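Local coordinates for occlusion-derived virus envelope protein E66 (Autographa californica nucleopolyhedrovirus, PDB 3VSN) that has chondroitin lyase activity, is essential for oral infectivity of the virus and may digest the chondroitin sulfate barrier of the host midgut, at residues Leu120-Pro125 with Tyr170-Tyr175; Ile283-Pro289 with Ile309-Tyr315; Leu331-Gly337 with Arg367-Arg371. All blocks are in the same frame, centred on the assembly; numbering follows the deposited sequence.

Interaction 1 (Leu120-Pro125 with Tyr170-Tyr175)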
loop_
_atom_site.group_PDB
_atom_site.type_symbol
_atom_site.label_atom_id
_atom_site.label_comp_id
_atom_site.label_asym_id
_atom_site.label_seq_id
_atom_site.Cartn_x
_atom_site.Cartn_y
_atom_site.Cartn_z
ATOM N N LEU A 120 23.705 -27.884 -13.446
ATOM C CA LEU A 120 24.495 -26.678 -13.194
ATOM C C LEU A 120 25.939 -26.807 -13.688
ATOM O O LEU A 120 26.623 -27.777 -13.353
ATOM C CB LEU A 120 24.475 -26.307 -11.702
ATOM C CG LEU A 120 23.165 -25.811 -11.079
ATOM C CD1 LEU A 120 23.317 -25.680 -9.570
ATOM C CD2 LEU A 120 22.721 -24.486 -11.684
ATOM N N PRO A 121 26.399 -25.832 -14.499
ATOM C CA PRO A 121 27.791 -25.776 -14.945
ATOM C C PRO A 121 28.780 -25.621 -13.794
ATOM O O PRO A 121 28.511 -24.902 -12.824
ATOM C CB PRO A 121 27.827 -24.528 -15.830
ATOM C CG PRO A 121 26.437 -24.398 -16.343
ATOM C CD PRO A 121 25.559 -24.849 -15.211
ATOM N N ASP A 122 29.911 -26.309 -13.919
ATOM C CA ASP A 122 31.006 -26.230 -12.968
ATOM C C ASP A 122 32.291 -26.151 -13.797
ATOM O O ASP A 122 32.628 -27.107 -14.496
ATOM C CB ASP A 122 31.003 -27.471 -12.067
ATOM C CG ASP A 122 31.947 -27.353 -10.877
ATOM O OD1 ASP A 122 31.871 -28.228 -9.993
ATOM O OD2 ASP A 122 32.757 -26.407 -10.805
ATOM N N PRO A 123 33.007 -25.008 -13.738
ATOM C CA PRO A 123 32.765 -23.828 -12.897
ATOM C C PRO A 123 31.539 -23.013 -13.341
ATOM O O PRO A 123 31.105 -23.143 -14.489
ATOM C CB PRO A 123 34.047 -23.009 -13.080
ATOM C CG PRO A 123 34.509 -23.354 -14.452
ATOM C CD PRO A 123 34.142 -24.798 -14.660
ATOM N N PRO A 124 30.978 -22.182 -12.435
ATOM C CA PRO A 124 29.826 -21.355 -12.804
ATOM C C PRO A 124 30.186 -20.355 -13.908
ATOM O O PRO A 124 31.359 -20.000 -14.047
ATOM C CB PRO A 124 29.491 -20.617 -11.502
ATOM C CG PRO A 124 30.764 -20.615 -10.726
ATOM C CD PRO A 124 31.399 -21.939 -11.040
ATOM N N PRO A 125 29.190 -19.908 -14.696
ATOM C CA PRO A 125 29.482 -18.934 -15.750
ATOM C C PRO A 125 29.914 -17.581 -15.186
ATOM O O PRO A 125 29.548 -17.232 -14.059
ATOM C CB PRO A 125 28.147 -18.802 -16.491
ATOM C CG PRO A 125 27.112 -19.219 -15.502
ATOM C CD PRO A 125 27.760 -20.268 -14.648
ATOM N N TYR A 170 28.526 -27.077 -1.370
ATOM C CA TYR A 170 29.289 -27.046 -2.610
ATOM C C TYR A 170 28.727 -26.083 -3.656
ATOM O O TYR A 170 29.448 -25.225 -4.156
ATOM C CB TYR A 170 29.461 -28.437 -3.227
ATOM C CG TYR A 170 30.364 -28.382 -4.441
ATOM C CD1 TYR A 170 29.836 -28.274 -5.728
ATOM C CD2 TYR A 170 31.751 -28.391 -4.294
ATOM C CE1 TYR A 170 30.664 -28.201 -6.837
ATOM C CE2 TYR A 170 32.586 -28.316 -5.396
ATOM C CZ TYR A 170 32.041 -28.222 -6.659
ATOM O OH TYR A 170 32.875 -28.148 -7.748
ATOM N N TRP A 171 27.452 -26.241 -3.998
ATOM C CA TRP A 171 26.878 -25.497 -5.117
ATOM C C TRP A 171 26.648 -24.037 -4.838
ATOM O O TRP A 171 26.796 -23.203 -5.738
ATOM C CB TRP A 171 25.636 -26.191 -5.663
ATOM C CG TRP A 171 26.012 -27.446 -6.411
ATOM C CD1 TRP A 171 25.894 -28.765 -5.979
ATOM C CD2 TRP A 171 26.640 -27.531 -7.737
ATOM N NE1 TRP A 171 26.373 -29.636 -6.926
ATOM C CE2 TRP A 171 26.836 -28.962 -8.006
ATOM C CE3 TRP A 171 27.039 -26.599 -8.696
ATOM C CZ2 TRP A 171 27.405 -29.416 -9.189
ATOM C CZ3 TRP A 171 27.611 -27.070 -9.885
ATOM C CH2 TRP A 171 27.788 -28.445 -10.125
ATOM N N LEU A 172 26.315 -23.706 -3.594
ATOM C CA LEU A 172 26.192 -22.300 -3.217
ATOM C C LEU A 172 27.575 -21.684 -3.046
ATOM O O LEU A 172 27.754 -20.494 -3.283
ATOM C CB LEU A 172 25.315 -22.108 -1.973
ATOM C CG LEU A 172 23.838 -22.520 -2.102
ATOM C CD1 LEU A 172 23.018 -21.910 -0.975
ATOM C CD2 LEU A 172 23.242 -22.127 -3.450
ATOM N N GLY A 173 28.552 -22.504 -2.659
ATOM C CA GLY A 173 29.953 -22.080 -2.641
ATOM C C GLY A 173 30.388 -21.561 -3.999
ATOM O O GLY A 173 31.152 -20.599 -4.090
ATOM N N LEU A 174 29.879 -22.191 -5.055
ATOM C CA LEU A 174 30.158 -21.765 -6.421
ATOM C C LEU A 174 29.266 -20.611 -6.886
ATOM O O LEU A 174 29.769 -19.618 -7.410
ATOM C CB LEU A 174 30.032 -22.940 -7.396
ATOM C CG LEU A 174 31.085 -24.054 -7.373
ATOM C CD1 LEU A 174 30.730 -25.093 -8.422
ATOM C CD2 LEU A 174 32.494 -23.524 -7.611
ATOM N N TYR A 175 27.953 -20.747 -6.694
ATOM C CA TYR A 175 26.983 -19.811 -7.276
ATOM C C TYR A 175 26.659 -18.592 -6.416
ATOM O O TYR A 175 26.167 -17.581 -6.923
ATOM C CB TYR A 175 25.708 -20.548 -7.694
ATOM C CG TYR A 175 25.870 -21.241 -9.022
ATOM C CD1 TYR A 175 26.499 -22.484 -9.109
ATOM C CD2 TYR A 175 25.423 -20.642 -10.199
ATOM C CE1 TYR A 175 26.666 -23.115 -10.328
ATOM C CE2 TYR A 175 25.583 -21.269 -11.427
ATOM C CZ TYR A 175 26.205 -22.504 -11.482
ATOM O OH TYR A 175 26.372 -23.129 -12.693
#

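Interaction 2 (Ile283-Pro289 with Ile309-Tyr315)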
loop_
_atom_site.group_PDB
_atom_site.type_symbol
_atom_site.label_atom_id
_atom_site.label_comp_id
_atom_site.label_asym_id
_atom_site.label_seq_id
_atom_site.Cartn_x
_atom_site.Cartn_y
_atom_site.Cartn_z
ATOM N N ILE A 283 3.846 -0.023 7.417
ATOM C CA ILE A 283 2.844 -0.995 6.987
ATOM C C ILE A 283 1.471 -0.650 7.577
ATOM O O ILE A 283 0.462 -0.700 6.868
ATOM C CB ILE A 283 3.272 -2.451 7.311
ATOM C CG1 ILE A 283 4.621 -2.797 6.640
ATOM C CG2 ILE A 283 2.185 -3.451 6.924
ATOM C CD1 ILE A 283 4.669 -2.658 5.128
ATOM N N GLU A 284 1.439 -0.283 8.862
ATOM C CA GLU A 284 0.200 0.185 9.497
ATOM C C GLU A 284 -0.399 1.361 8.732
ATOM O O GLU A 284 -1.619 1.460 8.576
ATOM C CB GLU A 284 0.450 0.616 10.943
ATOM C CG GLU A 284 0.785 -0.520 11.891
ATOM C CD GLU A 284 1.030 -0.053 13.314
ATOM O OE1 GLU A 284 1.145 1.173 13.548
ATOM O OE2 GLU A 284 1.104 -0.924 14.202
ATOM N N ASN A 285 0.472 2.245 8.250
ATOM C CA ASN A 285 0.043 3.466 7.571
ATOM C C ASN A 285 -0.706 3.258 6.253
ATOM O O ASN A 285 -1.409 4.163 5.802
ATOM C CB ASN A 285 1.225 4.422 7.363
ATOM C CG ASN A 285 1.553 5.228 8.606
ATOM O OD1 ASN A 285 0.786 5.245 9.569
ATOM N ND2 ASN A 285 2.700 5.906 8.592
ATOM N N VAL A 286 -0.564 2.082 5.635
ATOM C CA VAL A 286 -1.187 1.842 4.318
ATOM C C VAL A 286 -1.945 0.515 4.165
ATOM O O VAL A 286 -2.829 0.405 3.317
ATOM C CB VAL A 286 -0.177 1.988 3.142
ATOM C CG1 VAL A 286 0.516 3.347 3.165
ATOM C CG2 VAL A 286 0.846 0.852 3.137
ATOM N N GLY A 287 -1.606 -0.483 4.978
ATOM C CA GLY A 287 -2.137 -1.831 4.780
ATOM C C GLY A 287 -3.367 -2.179 5.595
ATOM O O GLY A 287 -3.892 -1.348 6.336
ATOM N N SER A 288 -3.819 -3.423 5.447
ATOM C CA SER A 288 -4.937 -3.968 6.216
ATOM C C SER A 288 -4.805 -5.490 6.255
ATOM O O SER A 288 -4.174 -6.071 5.372
ATOM C CB SER A 288 -6.281 -3.565 5.599
ATOM O OG SER A 288 -6.466 -4.164 4.330
ATOM N N PRO A 289 -5.396 -6.143 7.276
ATOM C CA PRO A 289 -5.276 -7.599 7.390
ATOM C C PRO A 289 -5.769 -8.349 6.148
ATOM O O PRO A 289 -5.212 -9.392 5.803
ATOM C CB PRO A 289 -6.153 -7.927 8.602
ATOM C CG PRO A 289 -6.110 -6.687 9.429
ATOM C CD PRO A 289 -6.119 -5.568 8.427
ATOM N N ILE A 309 0.745 -8.425 2.139
ATOM C CA ILE A 309 0.820 -7.320 3.112
ATOM C C ILE A 309 -0.002 -7.575 4.381
ATOM O O ILE A 309 0.373 -7.135 5.465
ATOM C CB ILE A 309 0.475 -5.947 2.480
ATOM C CG1 ILE A 309 1.104 -4.805 3.295
ATOM C CG2 ILE A 309 -1.034 -5.779 2.333
ATOM C CD1 ILE A 309 1.159 -3.469 2.578
ATOM N N GLY A 310 -1.109 -8.303 4.243
ATOM C CA GLY A 310 -1.964 -8.627 5.384
ATOM C C GLY A 310 -1.285 -9.529 6.406
ATOM O O GLY A 310 -1.705 -9.591 7.564
ATOM N N ASN A 311 -0.229 -10.220 5.972
ATOM C CA ASN A 311 0.516 -11.153 6.819
ATOM C C ASN A 311 1.805 -10.568 7.396
ATOM O O ASN A 311 2.535 -11.257 8.115
ATOM C CB ASN A 311 0.835 -12.439 6.036
ATOM C CG ASN A 311 -0.406 -13.098 5.468
ATOM O OD1 ASN A 311 -1.440 -13.159 6.124
ATOM N ND2 ASN A 311 -0.306 -13.596 4.238
ATOM N N PHE A 312 2.087 -9.305 7.086
ATOM C CA PHE A 312 3.341 -8.681 7.520
ATOM C C PHE A 312 3.366 -8.391 9.019
ATOM O O PHE A 312 4.392 -8.589 9.680
ATOM C CB PHE A 312 3.613 -7.383 6.751
ATOM C CG PHE A 312 4.070 -7.582 5.326
ATOM C CD1 PHE A 312 4.250 -8.854 4.780
ATOM C CD2 PHE A 312 4.360 -6.477 4.538
ATOM C CE1 PHE A 312 4.683 -9.009 3.468
ATOM C CE2 PHE A 312 4.797 -6.623 3.231
ATOM C CZ PHE A 312 4.953 -7.892 2.692
ATOM N N ILE A 313 2.239 -7.900 9.532
ATOM C CA ILE A 313 2.109 -7.466 10.920
ATOM C C ILE A 313 0.719 -7.811 11.456
ATOM O O ILE A 313 -0.167 -8.202 10.693
ATOM C CB ILE A 313 2.340 -5.941 11.072
ATOM C CG1 ILE A 313 1.294 -5.147 10.277
ATOM C CG2 ILE A 313 3.752 -5.557 10.649
ATOM C CD1 ILE A 313 1.246 -3.675 10.627
ATOM N N THR A 314 0.548 -7.690 12.771
ATOM C CA THR A 314 -0.775 -7.668 13.379
ATOM C C THR A 314 -1.216 -6.209 13.405
ATOM O O THR A 314 -0.548 -5.364 14.009
ATOM C CB THR A 314 -0.773 -8.252 14.806
ATOM O OG1 THR A 314 -0.397 -9.632 14.754
ATOM C CG2 THR A 314 -2.164 -8.139 15.445
ATOM N N TYR A 315 -2.331 -5.922 12.738
ATOM C CA TYR A 315 -2.800 -4.551 12.556
ATOM C C TYR A 315 -3.694 -4.101 13.713
ATOM O O TYR A 315 -4.624 -4.821 14.080
ATOM C CB TYR A 315 -3.607 -4.443 11.261
ATOM C CG TYR A 315 -2.815 -4.561 9.978
ATOM C CD1 TYR A 315 -2.485 -5.811 9.443
ATOM C CD2 TYR A 315 -2.429 -3.420 9.274
ATOM C CE1 TYR A 315 -1.778 -5.917 8.255
ATOM C CE2 TYR A 315 -1.718 -3.516 8.088
ATOM C CZ TYR A 315 -1.396 -4.763 7.581
ATOM O OH TYR A 315 -0.702 -4.854 6.396
HETATM O O HOH W 1 1.546 -3.679 14.351
HETATM O O HOH W 2 -4.538 -11.324 7.754
#

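Interaction 3 (Leu331-Gly337 with Arg367-Arg371)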
loop_
_atom_site.group_PDB
_atom_site.type_symbol
_atom_site.label_atom_id
_atom_site.label_comp_id
_atom_site.label_asym_id
_atom_site.label_seq_id
_atom_site.Cartn_x
_atom_site.Cartn_y
_atom_site.Cartn_z
ATOM N N LEU A 331 -8.325 1.956 9.951
ATOM C CA LEU A 331 -8.766 0.577 10.003
ATOM C C LEU A 331 -9.679 0.427 11.209
ATOM O O LEU A 331 -9.251 0.622 12.347
ATOM C CB LEU A 331 -7.576 -0.390 10.098
ATOM C CG LEU A 331 -7.956 -1.877 10.052
ATOM C CD1 LEU A 331 -8.352 -2.298 8.641
ATOM C CD2 LEU A 331 -6.827 -2.749 10.585
ATOM N N SER A 332 -10.941 0.103 10.949
ATOM C CA SER A 332 -11.899 -0.131 12.012
ATOM C C SER A 332 -12.326 -1.597 12.005
ATOM O O SER A 332 -11.805 -2.403 11.224
ATOM C CB SER A 332 -13.112 0.794 11.857
ATOM O OG SER A 332 -13.985 0.334 10.838
ATOM N N LYS A 333 -13.269 -1.937 12.880
ATOM C CA LYS A 333 -13.842 -3.281 12.904
ATOM C C LYS A 333 -14.620 -3.589 11.617
ATOM O O LYS A 333 -14.793 -4.752 11.262
ATOM C CB LYS A 333 -14.746 -3.458 14.130
ATOM C CG LYS A 333 -14.000 -3.413 15.461
ATOM C CD LYS A 333 -14.942 -3.539 16.650
ATOM C CE LYS A 333 -14.178 -3.343 17.954
ATOM N NZ LYS A 333 -15.079 -3.323 19.140
ATOM N N THR A 334 -15.068 -2.546 10.918
ATOM C CA THR A 334 -15.954 -2.719 9.762
ATOM C C THR A 334 -15.367 -2.316 8.409
ATOM O O THR A 334 -15.799 -2.831 7.372
ATOM C CB THR A 334 -17.300 -1.984 9.956
ATOM O OG1 THR A 334 -17.063 -0.589 10.189
ATOM C CG2 THR A 334 -18.087 -2.585 11.123
ATOM N N TYR A 335 -14.399 -1.401 8.401
ATOM C CA TYR A 335 -13.837 -0.942 7.126
ATOM C C TYR A 335 -12.362 -0.555 7.134
ATOM O O TYR A 335 -11.760 -0.337 8.186
ATOM C CB TYR A 335 -14.697 0.177 6.505
ATOM C CG TYR A 335 -14.532 1.582 7.072
ATOM C CD1 TYR A 335 -15.408 2.072 8.044
ATOM C CD2 TYR A 335 -13.534 2.437 6.598
ATOM C CE1 TYR A 335 -15.282 3.364 8.542
ATOM C CE2 TYR A 335 -13.396 3.727 7.094
ATOM C CZ TYR A 335 -14.273 4.188 8.062
ATOM O OH TYR A 335 -14.141 5.474 8.542
ATOM N N TYR A 336 -11.794 -0.514 5.933
ATOM C CA TYR A 336 -10.499 0.095 5.678
ATOM C C TYR A 336 -10.764 1.296 4.782
ATOM O O TYR A 336 -11.438 1.172 3.760
ATOM C CB TYR A 336 -9.555 -0.896 4.977
ATOM C CG TYR A 336 -8.325 -0.252 4.360
ATOM C CD1 TYR A 336 -7.166 -0.056 5.108
ATOM C CD2 TYR A 336 -8.328 0.171 3.029
ATOM C CE1 TYR A 336 -6.042 0.538 4.547
ATOM C CE2 TYR A 336 -7.214 0.772 2.463
ATOM C CZ TYR A 336 -6.073 0.950 3.224
ATOM O OH TYR A 336 -4.964 1.549 2.661
ATOM N N GLY A 337 -10.258 2.458 5.176
ATOM C CA GLY A 337 -10.362 3.660 4.349
ATOM C C GLY A 337 -9.031 4.379 4.316
ATOM O O GLY A 337 -8.296 4.363 5.303
ATOM N N ARG A 367 -12.665 6.502 -0.841
ATOM C CA ARG A 367 -13.446 5.274 -0.747
ATOM C C ARG A 367 -13.170 4.540 0.564
ATOM O O ARG A 367 -12.053 4.578 1.098
ATOM C CB ARG A 367 -13.132 4.374 -1.959
ATOM C CG ARG A 367 -13.699 2.960 -1.911
ATOM C CD ARG A 367 -15.209 2.894 -2.118
ATOM N NE ARG A 367 -15.688 1.532 -1.882
ATOM C CZ ARG A 367 -15.723 0.567 -2.799
ATOM N NH1 ARG A 367 -15.327 0.804 -4.046
ATOM N NH2 ARG A 367 -16.161 -0.644 -2.470
ATOM N N ILE A 368 -14.209 3.909 1.094
ATOM C CA ILE A 368 -14.060 2.954 2.178
ATOM C C ILE A 368 -14.427 1.582 1.630
ATOM O O ILE A 368 -15.317 1.459 0.781
ATOM C CB ILE A 368 -14.912 3.318 3.418
ATOM C CG1 ILE A 368 -16.418 3.312 3.093
ATOM C CG2 ILE A 368 -14.464 4.661 3.979
ATOM C CD1 ILE A 368 -17.318 3.664 4.266
ATOM N N TRP A 369 -13.709 0.565 2.086
ATOM C CA TRP A 369 -13.976 -0.798 1.675
ATOM C C TRP A 369 -14.407 -1.588 2.868
ATOM O O TRP A 369 -13.688 -1.663 3.866
ATOM C CB TRP A 369 -12.738 -1.426 1.048
ATOM C CG TRP A 369 -12.361 -0.854 -0.298
ATOM C CD1 TRP A 369 -12.805 -1.268 -1.550
ATOM C CD2 TRP A 369 -11.427 0.250 -0.573
ATOM N NE1 TRP A 369 -12.233 -0.516 -2.548
ATOM C CE2 TRP A 369 -11.395 0.405 -2.035
ATOM C CE3 TRP A 369 -10.648 1.093 0.212
ATOM C CZ2 TRP A 369 -10.611 1.370 -2.656
ATOM C CZ3 TRP A 369 -9.859 2.058 -0.426
ATOM C CH2 TRP A 369 -9.845 2.193 -1.826
ATOM N N ASN A 370 -15.598 -2.169 2.771
ATOM C CA ASN A 370 -16.128 -3.053 3.802
ATOM C C ASN A 370 -15.181 -4.239 3.974
ATOM O O ASN A 370 -14.873 -4.931 3.005
ATOM C CB ASN A 370 -17.534 -3.528 3.400
ATOM C CG ASN A 370 -18.268 -4.228 4.529
ATOM O OD1 ASN A 370 -17.719 -5.104 5.199
ATOM N ND2 ASN A 370 -19.524 -3.849 4.737
ATOM N N ARG A 371 -14.712 -4.460 5.200
ATOM C CA ARG A 371 -13.742 -5.528 5.471
ATOM C C ARG A 371 -14.280 -6.924 5.155
ATOM O O ARG A 371 -13.507 -7.847 4.902
ATOM C CB ARG A 371 -13.233 -5.452 6.910
ATOM C CG ARG A 371 -12.313 -4.263 7.155
ATOM C CD ARG A 371 -11.739 -4.274 8.558
ATOM N NE ARG A 371 -10.848 -5.416 8.775
ATOM C CZ ARG A 371 -10.301 -5.730 9.946
ATOM N NH1 ARG A 371 -10.537 -4.987 11.023
ATOM N NH2 ARG A 371 -9.511 -6.791 10.038
HETATM O O HOH W 3 -17.871 -5.186 7.923
#

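Interaction 1 (Leu120-Pro125 with Tyr170-Tyr175)
Leu-120 enters a corner between Trp-171 and Tyr-175, two aromatic side chains of the last turns of helix 161-175, and shows how a loop can be fitted to a helix end branch by branch. CB of Leu-120 lies 3.7 Å from CZ3 of Trp-171 and touches Tyr-175 OH. CG turns away from the carbonyl carbon (chi1 -69°) and the branches part: CD1 of Leu-120 runs past the indole to meet CE3 of Trp-171 at 3.9 Å, whereas CD2 of Leu-120 approaches CZ of Tyr-175 at 4.0 Å.

Tyr-175 OH donates to O of Pro-121 at 2.8 Å, arriving in the carbonyl plane on a lone pair. In a CH-pi contact CB of Pro-124 lies over one face of the Tyr-175 ring, 3.9 Å from its centroid and 14° off the normal. The phenol is thus held at its tip and across its face.

Asp-122 closes the outer side. Tyr-170 OH gives a very short bond of 2.5 Å to OD1 of Asp-122, which sits at the ring edge, while OD2 of Asp-122 lies 3.4 Å from CD1 of Leu-174.

In the alpha/alpha toroid, the N-terminal helical domain of polysaccharide lyase family 8 type, the loop following helix 103-119 is fastened to helix 161-175, and helix 138-154 backs both partners, with Met-144 against Leu-120 and Phe-148 against Trp-171.

Interaction 2 (Ile283-Pro289 with Ile309-Tyr315)
Ile-283, on helix 276-284, supplies the apolar centre where the chain leaving that helix packs on the loop leading into strand 318-322. Its two branches divide the work. CG2 of Ile-283 touches CD1 of Ile-313 at 3.8 Å and also meets CG1 of Ile-309. CD1 of Ile-283 reaches CD2 at the edge of the Phe-312 ring, 3.9 Å away.

Aromatic packing comes next. The chain from Gly-287 to Pro-289 runs along the Tyr-315 ring, the Ser-288 carbonyl carbon and Pro-289 N lying over one face. Pro-289 CD makes a CH-pi contact, 4.1 Å from the centroid of the Tyr-315 ring. With its CG1 folded between backbone N and carbonyl carbon (chi1 62°), Ile-313 covers the opposite face, so the ring is sandwiched.

Polar contacts are weak or water-mediated. Gly-310 CA offers C-H groups to O of Ser-288 and to O of Pro-289, each 3.4 Å from it. A water donates to Glu-284 OE2 and Thr-314 O, and the other carboxylate oxygen of Glu-284 is salt-bridged to Arg-281. Within its own loop, Tyr-315 OH bonds Ile-309 O at 2.7 Å from above the carbonyl plane; Phe-312 N reaches that oxygen from the other face.

With no direct conventional hydrogen bond between them, the two segments cohere by shape, C-H contacts and water, while the phenol spends its proton on Ile-309 O of its own loop.

Interaction 3 (Leu331-Gly337 with Arg367-Arg371)
Tyr-336 and Trp-369 form the hydrogen-bonded pair of an antiparallel ladder in which strand 367-370 is an edge strand of a four-stranded antiparallel sheet; the short strand axes run at 156° to each other. Tyr-336 N donates to Trp-369 O at 3.0 Å, and Trp-369 N returns a bond of 2.9 Å to Tyr-336 O. Their side chains leave on the same face and lie side by side, the edge of Tyr-336 at CD2 meeting CE3 of Trp-369 at 3.8 Å. On the other face Ile-368 packs against the Tyr-335 ring, CG2 of Ile-368 coming within 3.4 Å of CE2 of Tyr-335.

Beyond the ladder Arg-371 wraps the turn between strands 327-331 and 335-340. Arg-371 N bonds Thr-334 O at 2.9 Å. The side chain of Arg-371 bends at chi3 (66°), which carries NH1 to Ser-332 O at 2.9 Å, nearly within the guanidinium plane. CD1 of Leu-331 lies over one guanidinium face.

A second shell sets these groups. Ser-332 OG accepts from Thr-334 N and Tyr-335 N, an ST turn and ST motif that shape the turn holding up the carbonyls used by Arg-371. Glu-290 forms a salt bridge with Arg-371 NH2. CG of Arg-367 sits over the centre of the Trp-369 ring, and its guanidinium is salt-bridged to Glu-386. The hydroxyl of Tyr-336 is fixed by Val-286 O and Val-294 N, that of Tyr-335 by Tyr-449 O, whose strand 440-449, together with strand 550-558, lies on the Ile-368 side. Where the ladder meets the turn, Asn-370 OD1 accepts from Arg-372 N and from a water, 2.7 Å from OD1, that also donates to Thr-334 O at 3.2 Å.

How the interactions relate
The three contacts follow one another along the chain, each closing before the next opens. Interaction 1 belongs to the N-terminal helical domain; its centre is about 39 Å from that of interaction 2 and about 50 Å from that of interaction 3, and it touches neither. Interactions 2 and 3 are neighbours, with centres about 13 Å apart: Pro-289 of the former packs on Leu-331 and Arg-371 of the latter. Interaction 2 leads from helix 276-284, whose Ile-283 side chain is about 10 Å from that of the proton donor Tyr-254, to the sheet of strands 318-322, 327-331, 335-340 and 367-370. Interactions 2 and 3 thus form one packed region between the vicinity of the active site and the beta part.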